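Local coordinates for protein interferon gamma receptor 1 (Gallus gallus, PDB 4EQ3) that probably binds the cytokine interferon gamma through this extracellular part, which is built of two fibronectin type III-like domains, at residues S191-F196 and L200-S205; V43-Y48 and Q54-C59; W30-P33 and T38-F41. One frame throughout, in Å; residues are numbered along the deposited sequence.

Contact 1 of 3, residues S191-F196 and L200-S205; sequences SAKGHF and LIVGAS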
loop_
_atom_site.group_PDB
_atom_site.type_symbol
_atom_site.label_atom_id
_atom_site.label_comp_id
_atom_site.label_asym_id
_atom_site.label_seq_id
_atom_site.Cartn_x
_atom_site.Cartn_y
_atom_site.Cartn_z
ATOM N N SER A 191 -7.939 0.386 -17.919
ATOM C CA SER A 191 -7.035 0.454 -16.778
ATOM C C SER A 191 -7.809 0.906 -15.549
ATOM O O SER A 191 -8.926 1.417 -15.661
ATOM C CB SER A 191 -5.903 1.438 -17.051
ATOM O OG SER A 191 -6.417 2.752 -17.156
ATOM N N ALA A 192 -7.224 0.724 -14.372
ATOM C CA ALA A 192 -7.927 1.090 -13.146
ATOM C C ALA A 192 -6.983 1.609 -12.065
ATOM O O ALA A 192 -5.786 1.308 -12.090
ATOM C CB ALA A 192 -8.729 -0.103 -12.619
ATOM N N LYS A 193 -7.511 2.375 -11.130
ATOM C CA LYS A 193 -6.792 2.841 -9.950
ATOM C C LYS A 193 -7.617 2.647 -8.679
ATOM O O LYS A 193 -8.771 2.813 -8.697
ATOM C CB LYS A 193 -6.514 4.332 -10.036
ATOM C CG LYS A 193 -5.508 4.799 -10.934
ATOM C CD LYS A 193 -5.191 6.212 -10.577
ATOM C CE LYS A 193 -5.791 7.162 -11.452
ATOM N NZ LYS A 193 -5.037 8.368 -11.516
ATOM N N GLY A 194 -6.992 2.332 -7.572
ATOM C CA GLY A 194 -7.690 2.301 -6.298
ATOM C C GLY A 194 -7.857 3.694 -5.704
ATOM O O GLY A 194 -7.006 4.567 -5.901
ATOM N N HIS A 195 -8.965 3.897 -4.989
ATOM C CA HIS A 195 -9.246 5.146 -4.280
ATOM C C HIS A 195 -9.684 4.807 -2.858
ATOM O O HIS A 195 -10.436 3.858 -2.653
ATOM C CB HIS A 195 -10.388 5.922 -4.954
ATOM C CG HIS A 195 -9.990 6.654 -6.202
ATOM N ND1 HIS A 195 -9.878 6.031 -7.431
ATOM C CD2 HIS A 195 -9.714 7.960 -6.420
ATOM C CE1 HIS A 195 -9.532 6.922 -8.344
ATOM N NE2 HIS A 195 -9.420 8.099 -7.756
ATOM N N PHE A 196 -9.214 5.572 -1.879
ATOM C CA PHE A 196 -9.758 5.496 -0.527
ATOM C C PHE A 196 -10.255 6.896 -0.127
ATOM O O PHE A 196 -9.527 7.881 -0.261
ATOM C CB PHE A 196 -8.714 4.988 0.477
ATOM C CG PHE A 196 -8.432 3.491 0.386
ATOM C CD1 PHE A 196 -7.347 3.019 -0.336
ATOM C CD2 PHE A 196 -9.233 2.576 1.051
ATOM C CE1 PHE A 196 -7.077 1.651 -0.417
ATOM C CE2 PHE A 196 -8.970 1.199 0.981
ATOM C CZ PHE A 196 -7.890 0.740 0.241
ATOM N N LEU A 200 -8.546 11.204 -1.093
ATOM C CA LEU A 200 -7.536 11.334 -0.046
ATOM C C LEU A 200 -6.343 10.397 -0.276
ATOM O O LEU A 200 -5.199 10.739 0.030
ATOM C CB LEU A 200 -8.150 11.097 1.331
ATOM C CG LEU A 200 -9.224 12.103 1.767
ATOM C CD1 LEU A 200 -9.598 11.883 3.220
ATOM C CD2 LEU A 200 -8.780 13.548 1.543
ATOM N N ILE A 201 -6.622 9.211 -0.811
ATOM C CA ILE A 201 -5.585 8.254 -1.177
ATOM C C ILE A 201 -5.899 7.748 -2.573
ATOM O O ILE A 201 -6.985 7.230 -2.819
ATOM C CB ILE A 201 -5.551 7.056 -0.215
ATOM C CG1 ILE A 201 -5.433 7.544 1.240
ATOM C CG2 ILE A 201 -4.410 6.104 -0.593
ATOM C CD1 ILE A 201 -5.360 6.446 2.276
ATOM N N VAL A 202 -4.953 7.923 -3.486
ATOM C CA VAL A 202 -5.141 7.507 -4.868
ATOM C C VAL A 202 -3.945 6.689 -5.341
ATOM O O VAL A 202 -2.799 7.138 -5.261
ATOM C CB VAL A 202 -5.355 8.712 -5.800
ATOM C CG1 VAL A 202 -5.799 8.238 -7.176
ATOM C CG2 VAL A 202 -6.388 9.671 -5.196
ATOM N N GLY A 203 -4.227 5.482 -5.823
ATOM C CA GLY A 203 -3.190 4.556 -6.242
ATOM C C GLY A 203 -2.712 4.735 -7.670
ATOM O O GLY A 203 -3.286 5.503 -8.440
ATOM N N ALA A 204 -1.639 4.028 -8.015
ATOM C CA ALA A 204 -1.101 4.036 -9.375
ATOM C C ALA A 204 -2.051 3.277 -10.293
ATOM O O ALA A 204 -2.799 2.418 -9.833
ATOM C CB ALA A 204 0.284 3.389 -9.405
ATOM N N SER A 205 -2.017 3.596 -11.583
ATOM C CA SER A 205 -2.849 2.904 -12.565
ATOM C C SER A 205 -2.292 1.535 -12.910
ATOM O O SER A 205 -1.084 1.354 -13.036
ATOM C CB SER A 205 -2.941 3.702 -13.860
ATOM O OG SER A 205 -3.314 5.036 -13.618
HETATM O O HOH W 1 -6.320 3.951 -14.872
HETATM O O HOH W 2 -4.172 1.634 -7.713
#
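Val202 lays its CG1 methyl over one face of the His195 imidazole, 4.1 Å from the ring centroid and 28° off its normal, a CH-pi contact between side chains that lie side by side. CG1 stands anti to the Val202 backbone N (chi1 -170°), which directs this methyl at the ring. On the other face of the sheet Phe196 CB meets Ile201 CB at 3.8 Å, while the phenyl ring leads away from strand 201-213 and packs edge-to-face with Phe24 of the first domain. Ile201 also packs on Ile76 and Leu200 on Phe77, so this end of the pair faces the junction between the domains.

Phe196 and Ile201 exchange two backbone hydrogen bonds, Phe196 N to Ile201 O at 2.9 Å and Ile201 N to Phe196 O at 3.2 Å. Gly203 N gives a nearly straight bond to Gly194 O (2.9 Å, 175° at the hydrogen). Beyond it direct pairing lapses: a water accepts from Gly194 N at 2.9 Å and donates to Ala204 O at 2.6 Å, satisfying both across the gap. Lys193 runs alongside Ser205, CG 3.5 Å from OG, and Ser206 then takes up Ala192 by a hydrogen bond. The arrangement is the antiparallel F-G hairpin of a fibronectin type III domain, regular near its loop and interrupted by water where the second strand breaks.

Contact 2 of 3, residues V43-Y48 and Q54-C59; sequences VEVKPY and QTVSTC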
loop_
_atom_site.group_PDB
_atom_site.type_symbol
_atom_site.label_atom_id
_atom_site.label_comp_id
_atom_site.label_asym_id
_atom_site.label_seq_id
_atom_site.Cartn_x
_atom_site.Cartn_y
_atom_site.Cartn_z
ATOM N N VAL A 43 14.078 -1.207 17.823
ATOM C CA VAL A 43 13.179 -0.254 17.179
ATOM C C VAL A 43 12.039 0.113 18.121
ATOM O O VAL A 43 11.443 -0.766 18.750
ATOM C CB VAL A 43 12.565 -0.834 15.892
ATOM C CG1 VAL A 43 11.619 0.170 15.256
ATOM C CG2 VAL A 43 13.661 -1.250 14.918
ATOM N N GLU A 44 11.745 1.408 18.214
ATOM C CA GLU A 44 10.592 1.867 18.979
ATOM C C GLU A 44 9.603 2.656 18.121
ATOM O O GLU A 44 9.976 3.257 17.111
ATOM C CB GLU A 44 11.049 2.727 20.152
ATOM C CG GLU A 44 11.946 1.991 21.121
ATOM C CD GLU A 44 12.137 2.763 22.409
ATOM O OE1 GLU A 44 12.417 3.979 22.344
ATOM O OE2 GLU A 44 11.994 2.149 23.486
ATOM N N VAL A 45 8.339 2.647 18.536
ATOM C CA VAL A 45 7.298 3.408 17.854
ATOM C C VAL A 45 6.617 4.400 18.811
ATOM O O VAL A 45 6.385 4.081 19.965
ATOM C CB VAL A 45 6.250 2.470 17.264
ATOM C CG1 VAL A 45 5.706 1.536 18.339
ATOM C CG2 VAL A 45 5.129 3.262 16.597
ATOM N N LYS A 46 6.344 5.597 18.363
ATOM C CA LYS A 46 5.593 6.571 19.123
ATOM C C LYS A 46 4.188 6.780 18.483
ATOM O O LYS A 46 4.074 7.407 17.484
ATOM C CB LYS A 46 6.380 7.857 19.245
ATOM C CG LYS A 46 5.646 8.964 19.894
ATOM C CD LYS A 46 6.494 10.064 20.390
ATOM C CE LYS A 46 7.202 10.824 19.313
ATOM N NZ LYS A 46 7.482 12.190 19.599
ATOM N N PRO A 47 3.165 6.186 19.088
ATOM C CA PRO A 47 1.789 6.296 18.595
ATOM C C PRO A 47 1.199 7.633 19.015
ATOM O O PRO A 47 1.640 8.201 20.015
ATOM C CB PRO A 47 1.059 5.172 19.329
ATOM C CG PRO A 47 2.120 4.403 20.079
ATOM C CD PRO A 47 3.241 5.346 20.290
ATOM N N TYR A 48 0.202 8.120 18.284
ATOM C CA TYR A 48 -0.290 9.477 18.508
ATOM C C TYR A 48 -0.987 9.658 19.862
ATOM O O TYR A 48 -0.859 10.707 20.489
ATOM C CB TYR A 48 -1.205 9.919 17.354
ATOM C CG TYR A 48 -2.686 9.719 17.608
ATOM C CD1 TYR A 48 -3.483 10.776 18.030
ATOM C CD2 TYR A 48 -3.286 8.474 17.430
ATOM C CE1 TYR A 48 -4.836 10.604 18.270
ATOM C CE2 TYR A 48 -4.641 8.292 17.661
ATOM C CZ TYR A 48 -5.412 9.365 18.082
ATOM O OH TYR A 48 -6.760 9.212 18.326
ATOM N N GLN A 54 7.436 3.421 22.569
ATOM C CA GLN A 54 7.360 2.121 23.197
ATOM C C GLN A 54 8.050 1.132 22.275
ATOM O O GLN A 54 8.201 1.389 21.079
ATOM C CB GLN A 54 5.911 1.712 23.396
ATOM C CG GLN A 54 5.191 1.375 22.114
ATOM C CD GLN A 54 3.732 1.081 22.352
ATOM O OE1 GLN A 54 3.015 1.892 22.939
ATOM N NE2 GLN A 54 3.279 -0.080 21.895
ATOM N N THR A 55 8.457 -0.003 22.826
ATOM C CA THR A 55 9.189 -0.995 22.055
ATOM C C THR A 55 8.317 -1.691 21.010
ATOM O O THR A 55 7.158 -2.022 21.266
ATOM C CB THR A 55 9.865 -2.041 22.987
ATOM O OG1 THR A 55 11.288 -1.875 22.929
ATOM C CG2 THR A 55 9.504 -3.461 22.571
ATOM N N VAL A 56 8.883 -1.889 19.824
ATOM C CA VAL A 56 8.274 -2.731 18.805
ATOM C C VAL A 56 8.708 -4.173 19.052
ATOM O O VAL A 56 9.815 -4.559 18.690
ATOM C CB VAL A 56 8.724 -2.317 17.401
ATOM C CG1 VAL A 56 8.056 -3.194 16.368
ATOM C CG2 VAL A 56 8.401 -0.845 17.157
ATOM N N SER A 57 7.836 -4.963 19.667
ATOM C CA SER A 57 8.242 -6.240 20.247
ATOM C C SER A 57 8.972 -7.153 19.266
ATOM O O SER A 57 9.965 -7.784 19.626
ATOM C CB SER A 57 7.040 -6.967 20.841
ATOM O OG SER A 57 6.082 -7.264 19.837
ATOM N N THR A 58 8.482 -7.214 18.032
ATOM C CA THR A 58 9.050 -8.091 17.015
ATOM C C THR A 58 10.395 -7.596 16.506
ATOM O O THR A 58 11.015 -8.244 15.670
ATOM C CB THR A 58 8.122 -8.189 15.798
ATOM O OG1 THR A 58 7.801 -6.865 15.357
ATOM C CG2 THR A 58 6.841 -8.919 16.149
ATOM N N CYS A 59 10.843 -6.448 17.000
ATOM C CA CYS A 59 12.083 -5.853 16.512
ATOM C C CYS A 59 12.996 -5.405 17.658
ATOM O O CYS A 59 13.466 -4.263 17.691
ATOM C CB CYS A 59 11.791 -4.680 15.560
ATOM S SG CYS A 59 10.871 -5.119 14.056
#
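Val56 CG2 lies at the apolar centre, 3.9 Å from Val43 CG1 and 3.8 Å from Val45 CG1. Val43 and Val56 point the same way, whereas Val45 crosses Val56 at about a right angle; its chi1 of 54° sets CG1 between its own backbone N and carbonyl carbon, on the side where Val56 and Gln54 meet it. Next to this group Val43 CB rests 3.9 Å from Cys59 CB, and the sulfur of Cys59 is held in a disulfide with Cys67.

Backbone bonds join the strands. Val45 and Gln54 form a hydrogen-bonded antiparallel pair, Val45 N reaching Gln54 O at 2.8 Å, and Val56 N bonds to Val43 O at 3.0 Å. A type I turn from Val56 to Cys59 swings the chain round a corner, bringing Cys59 O within 3.1 Å of Val43 N.

At the polar edge the side chains of Glu44 and Thr55 diverge, their OE2 and OG1 4.1 Å apart, and Glu44 OE1 makes its salt bridge with Arg83 instead. Buried valines and a cystine thus face the interior, while the charge of Glu44 is engaged by the adjoining strand 81-88, so that hydrophobic, covalent and ionic links together hold this hairpin to its surroundings.

Contact 3 of 3, residues W30-P33 and T38-F41; sequences WQYP and TPHF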
loop_
_atom_site.group_PDB
_atom_site.type_symbol
_atom_site.label_atom_id
_atom_site.label_comp_id
_atom_site.label_asym_id
_atom_site.label_seq_id
_atom_site.Cartn_x
_atom_site.Cartn_y
_atom_site.Cartn_z
ATOM N N TRP A 30 16.987 0.711 7.507
ATOM C CA TRP A 30 18.131 1.541 7.825
ATOM C C TRP A 30 19.417 0.866 7.362
ATOM O O TRP A 30 19.416 -0.273 6.870
ATOM C CB TRP A 30 18.195 1.818 9.330
ATOM C CG TRP A 30 18.203 0.576 10.168
ATOM C CD1 TRP A 30 19.294 -0.061 10.684
ATOM C CD2 TRP A 30 17.059 -0.180 10.588
ATOM N NE1 TRP A 30 18.899 -1.174 11.393
ATOM C CE2 TRP A 30 17.533 -1.268 11.347
ATOM C CE3 TRP A 30 15.682 -0.045 10.388
ATOM C CZ2 TRP A 30 16.679 -2.209 11.914
ATOM C CZ3 TRP A 30 14.835 -0.984 10.952
ATOM C CH2 TRP A 30 15.335 -2.053 11.701
ATOM N N GLN A 31 20.519 1.579 7.523
ATOM C CA GLN A 31 21.813 1.059 7.147
ATOM C C GLN A 31 22.777 1.200 8.312
ATOM O O GLN A 31 22.576 2.031 9.210
ATOM C CB GLN A 31 22.331 1.794 5.911
ATOM C CG GLN A 31 21.563 1.447 4.641
ATOM C CD GLN A 31 21.991 2.275 3.455
ATOM O OE1 GLN A 31 22.202 3.483 3.573
ATOM N NE2 GLN A 31 22.112 1.632 2.294
ATOM N N TYR A 32 23.822 0.381 8.302
ATOM C CA TYR A 32 24.785 0.403 9.384
ATOM C C TYR A 32 26.191 0.110 8.887
ATOM O O TYR A 32 26.369 -0.693 7.972
ATOM C CB TYR A 32 24.390 -0.598 10.465
ATOM C CG TYR A 32 24.984 -0.262 11.809
ATOM C CD1 TYR A 32 24.496 0.809 12.550
ATOM C CD2 TYR A 32 26.038 -0.998 12.333
ATOM C CE1 TYR A 32 25.036 1.132 13.778
ATOM C CE2 TYR A 32 26.578 -0.688 13.561
ATOM C CZ TYR A 32 26.071 0.383 14.277
ATOM O OH TYR A 32 26.603 0.712 15.493
ATOM N N PRO A 33 27.172 0.770 9.494
ATOM C CA PRO A 33 28.570 0.540 9.163
ATOM C C PRO A 33 29.068 -0.844 9.520
ATOM O O PRO A 33 28.510 -1.504 10.337
ATOM C CB PRO A 33 29.296 1.612 9.953
ATOM C CG PRO A 33 28.412 1.957 10.996
ATOM C CD PRO A 33 27.060 1.819 10.502
ATOM N N THR A 38 28.853 -8.430 15.018
ATOM C CA THR A 38 27.551 -8.249 14.458
ATOM C C THR A 38 26.644 -7.445 15.369
ATOM O O THR A 38 26.273 -7.878 16.433
ATOM C CB THR A 38 26.903 -9.578 14.095
ATOM O OG1 THR A 38 27.046 -10.474 15.180
ATOM C CG2 THR A 38 27.542 -10.189 12.853
ATOM N N PRO A 39 26.312 -6.261 14.904
ATOM C CA PRO A 39 25.387 -5.376 15.579
ATOM C C PRO A 39 23.977 -5.928 15.639
ATOM O O PRO A 39 23.577 -6.690 14.816
ATOM C CB PRO A 39 25.407 -4.134 14.714
ATOM C CG PRO A 39 26.436 -4.273 13.798
ATOM C CD PRO A 39 26.833 -5.668 13.676
ATOM N N HIS A 40 23.258 -5.557 16.676
ATOM C CA HIS A 40 21.827 -5.830 16.748
ATOM C C HIS A 40 21.121 -4.502 16.972
ATOM O O HIS A 40 21.751 -3.522 17.359
ATOM C CB HIS A 40 21.500 -6.811 17.872
ATOM C CG HIS A 40 22.052 -8.183 17.653
ATOM N ND1 HIS A 40 23.388 -8.482 17.816
ATOM C CD2 HIS A 40 21.449 -9.340 17.287
ATOM C CE1 HIS A 40 23.583 -9.764 17.559
ATOM N NE2 HIS A 40 22.423 -10.306 17.236
ATOM N N PHE A 41 19.817 -4.457 16.731
ATOM C CA PHE A 41 19.113 -3.182 16.780
ATOM C C PHE A 41 17.844 -3.237 17.625
ATOM O O PHE A 41 17.280 -4.303 17.849
ATOM C CB PHE A 41 18.794 -2.696 15.363
ATOM C CG PHE A 41 20.000 -2.596 14.471
ATOM C CD1 PHE A 41 20.880 -1.532 14.592
ATOM C CD2 PHE A 41 20.253 -3.564 13.510
ATOM C CE1 PHE A 41 21.996 -1.438 13.777
ATOM C CE2 PHE A 41 21.368 -3.480 12.688
ATOM C CZ PHE A 41 22.242 -2.419 12.819
#
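This is an aromatic cluster joining the end of strand 25-31 to the start of strand 40-46, which belong to the two different sheets of the N-terminal sandwich. Phe41 is its middle member. The indole of Trp30 comes edge-on to one face of the phenyl ring, with the five-membered ring and the phenyl centroid 4.6 Å apart and the planes at 77°; NE1 sits over the ring centre, 3.5 Å from Phe41 CD2. A chi1 of 55° turns that edge toward Phe41.

Phe41 in turn offers its own edge to the face of Tyr32, in a second T-shaped stack with centroids 5.1 Å apart and planes at 75°. Phe41 CE1 approaches Tyr32 CD1 to 3.6 Å, toward the rim of the tyrosine ring. The opposite face of that ring carries CD of its own neighbour, Pro33. Pro39 CG comes in obliquely from the Phe41 side, 3.6 Å from Tyr32 CE2. The ring is thus held between Pro33 on one face and Phe41 on the other, and its OH is hydrogen-bonded to the carbonyl oxygen of Pro12 in the N-terminal segment. Strand 81-88 contributes further packing: Ala86 touches both Tyr32 and Phe41, Val88 touches Tyr32, and Ile84 lies against Trp30.

How the contacts relate
From the N terminus, contact 3 comes first, closing the short connection by which the chain passes from strand 25-31 to strand 40-46 and so from one sheet of the first domain to the other. Contact 2 follows on the far end of strand 40-46, closing the hairpin to strand 54-62. Their centres are about 17 Å apart, yet they touch, Val43 CG2 lying 3.7 Å from Trp30 CH2. Contact 1 closes a hairpin in the second domain, its nearest atoms about 15 Å from contact 2 and about 23 Å from contact 3. The three loops succeed one another along the chain; none nests within or crosses another.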